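Local coordinates for osmotically inducible lipoprotein OsmE (Pseudomonas aeruginosa PAO1, PDB 4DM5), which is of uncharacterised function but, as a BamE-domain lipoprotein named for induction by osmotic stress, probably acts at the bacterial cell envelope, at residues A[18-21]-A[22-26]. Numbering follows the deposited sequence.
Sequences EPLV and KDVEK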
ATOM      1  N   GLU A  18      -3.249 -11.704   4.589  1.00 18.24           N
ATOM      2  CA  GLU A  18      -3.387 -11.096   3.207  1.00 18.24           C
ATOM      3  C   GLU A  18      -1.983 -10.959   2.621  1.00 19.36           C
ATOM      4  O   GLU A  18      -1.113 -10.454   3.265  1.00 19.42           O
ATOM      5  CB  GLU A  18      -3.972  -9.736   3.293  1.00 17.68           C
ATOM      6  CG  GLU A  18      -5.426  -9.735   3.535  1.00 21.44           C
ATOM      7  CD  GLU A  18      -6.158 -10.345   2.317  1.00 26.26           C
ATOM      8  OE1 GLU A  18      -5.920  -9.986   1.114  1.00 27.78           O
ATOM      9  OE2 GLU A  18      -6.976 -11.212   2.547  1.00 28.75           O
ATOM     10  N   PRO A  19      -1.791 -11.392   1.351  1.00 19.23           N
ATOM     11  CA  PRO A  19      -0.464 -11.277   0.744  1.00 20.47           C
ATOM     12  C   PRO A  19       0.156  -9.868   0.783  1.00 17.74           C
ATOM     13  O   PRO A  19       1.377  -9.750   1.067  1.00 18.88           O
ATOM     14  CB  PRO A  19      -0.653 -11.716  -0.734  1.00 22.02           C
ATOM     15  CG  PRO A  19      -1.811 -12.665  -0.591  1.00 25.31           C
ATOM     16  CD  PRO A  19      -2.750 -12.101   0.500  1.00 22.23           C
ATOM     17  N   LEU A  20      -0.673  -8.816   0.580  1.00 17.80           N
ATOM     18  CA  LEU A  20      -0.129  -7.489   0.676  1.00 18.79           C
ATOM     19  C   LEU A  20       0.456  -7.127   2.033  1.00 17.28           C
ATOM     20  O   LEU A  20       1.376  -6.290   2.170  1.00 19.08           O
ATOM     21  CB  LEU A  20      -1.167  -6.450   0.333  1.00 19.02           C
ATOM     22  CG  LEU A  20      -1.324  -6.431  -1.215  1.00 19.75           C
ATOM     23  CD1 LEU A  20      -2.680  -5.725  -1.477  1.00 23.05           C
ATOM     24  CD2 LEU A  20      -0.147  -5.736  -2.007  1.00 22.18           C
ATOM     25  N   VAL A  21      -0.113  -7.742   3.064  1.00 15.93           N
ATOM     26  CA  VAL A  21       0.268  -7.476   4.455  1.00 17.63           C
ATOM     27  C   VAL A  21       1.371  -8.435   4.817  1.00 17.73           C
ATOM     28  O   VAL A  21       2.366  -7.999   5.458  1.00 22.00           O
ATOM     29  CB  VAL A  21      -0.948  -7.739   5.357  1.00 16.34           C
ATOM     30  CG1 VAL A  21      -0.551  -7.579   6.844  1.00 17.83           C
ATOM     31  CG2 VAL A  21      -1.996  -6.741   5.001  1.00 17.41           C
ATOM     32  N   LYS A  22       1.263  -9.730   4.524  1.00 18.16           N
ATOM     33  CA  LYS A  22       2.192 -10.667   5.007  1.00 20.43           C
ATOM     34  C   LYS A  22       3.508 -10.695   4.212  1.00 19.19           C
ATOM     35  O   LYS A  22       4.606 -10.975   4.795  1.00 22.25           O
ATOM     36  CB  LYS A  22       1.524 -12.027   4.933  1.00 23.53           C
ATOM     37  CG  LYS A  22       2.357 -13.088   5.688  1.00 28.35           C
ATOM     38  CD  LYS A  22       1.465 -14.292   5.804  1.00 33.24           C
ATOM     39  CE  LYS A  22       1.396 -14.982   4.466  1.00 38.42           C
ATOM     40  NZ  LYS A  22       2.459 -16.036   4.362  1.00 48.19           N
ATOM     41  N   ASP A  23       3.405 -10.400   2.889  1.00 19.68           N
ATOM     42  CA  ASP A  23       4.562 -10.773   2.056  1.00 19.67           C
ATOM     43  C   ASP A  23       5.303  -9.591   1.443  1.00 20.13           C
ATOM     44  O   ASP A  23       6.418  -9.803   0.882  1.00 23.61           O
ATOM     45  CB  ASP A  23       4.122 -11.616   0.898  1.00 22.00           C
ATOM     46  CG  ASP A  23       3.519 -12.927   1.372  1.00 25.95           C
ATOM     47  OD1 ASP A  23       3.963 -13.515   2.402  1.00 28.95           O
ATOM     48  OD2 ASP A  23       2.582 -13.367   0.657  1.00 29.11           O
ATOM     49  N   VAL A  24       4.728  -8.391   1.472  1.00 18.24           N
ATOM     50  CA  VAL A  24       5.413  -7.228   0.871  1.00 17.37           C
ATOM     51  C   VAL A  24       6.491  -6.736   1.793  1.00 18.45           C
ATOM     52  O   VAL A  24       6.183  -6.453   2.984  1.00 23.59           O
ATOM     53  CB  VAL A  24       4.423  -6.113   0.518  1.00 16.79           C
ATOM     54  CG1 VAL A  24       5.110  -4.767   0.154  1.00 16.88           C
ATOM     55  CG2 VAL A  24       3.516  -6.554  -0.601  1.00 18.50           C
ATOM     56  N   GLU A  25       7.715  -6.554   1.334  1.00 18.86           N
ATOM     57  CA  GLU A  25       8.834  -6.185   2.177  1.00 19.20           C
ATOM     58  C   GLU A  25       9.469  -4.867   1.696  1.00 16.88           C
ATOM     59  O   GLU A  25       9.430  -4.521   0.509  1.00 18.13           O
ATOM     60  CB  GLU A  25      10.051  -7.221   2.103  1.00 23.14           C
ATOM     61  CG  GLU A  25       9.891  -8.428   3.050  1.00 28.78           C
ATOM     62  CD  GLU A  25      10.132  -8.136   4.572  1.00 32.99           C
ATOM     63  OE1 GLU A  25      10.930  -7.236   5.029  1.00 34.17           O
ATOM     64  OE2 GLU A  25       9.420  -8.833   5.388  1.00 35.54           O
ATOM     65  N   LYS A  26      10.109  -4.068   2.598  1.00 17.48           N
ATOM     66  CA  LYS A  26      10.907  -2.930   2.240  1.00 18.81           C
ATOM     67  C   LYS A  26      11.956  -3.309   1.171  1.00 18.82           C
ATOM     68  O   LYS A  26      12.558  -4.364   1.288  1.00 19.83           O
ATOM     69  CB  LYS A  26      11.576  -2.408   3.540  1.00 23.02           C
ATOM     70  CG  LYS A  26      12.351  -1.145   3.324  1.00 26.53           C
ATOM     71  CD  LYS A  26      12.893  -0.607   4.692  1.00 34.90           C
ATOM     72  CE  LYS A  26      13.421   0.822   4.633  1.00 43.20           C
ATOM     73  NZ  LYS A  26      12.810   1.660   3.562  1.00 45.20           N
TER
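K22 and E18 are joined by the straighter of the two i+4 backbone bonds of this single helical turn: N of K22 donates to O of E18 at 2.8 Å, with an N-H...O angle of 165°. E18 stands at the N-cap position, and its carbonyl also accepts from N of V21 at 2.9 Å, so one oxygen takes both an i+3 and an i+4 donor. The next bond is more bent. N of D23 reaches O of P19 at 2.8 Å, approaching from a direction tilted 26° out of the carbonyl plane, and no further bond of this kind follows as the chain passes into the extended run of V24 to K26. The result, within the BamE domain, is a compact example of a one-turn helix, opened at an N-cap and ended where the backbone stretches out.

The side chains divide between a more exposed edge, with K22 and D23, and a sheet-facing side. With chi1 of D23 at -63°, CG lies beside its own backbone N and the carboxylate swings back beside P19, OD2 lying 3.7 Å from CA of P19, off the CA-CB side of the ring. The other oxygen, OD1, forms a long salt bridge of 3.5 Å with NZ of K22, whose chain bends at its last two torsions to bring the amine round. One turn apart, L20 and V24 run alongside each other and point the same way, CD2 meeting CG2 at 4.0 Å.

This apolar pair faces the antiparallel sheet: L20 packs on Y56, L58 and F67, and V24 on V69. P19, D23 and V24 meanwhile touch I36, which places the turn between the sheet and helix 30-37.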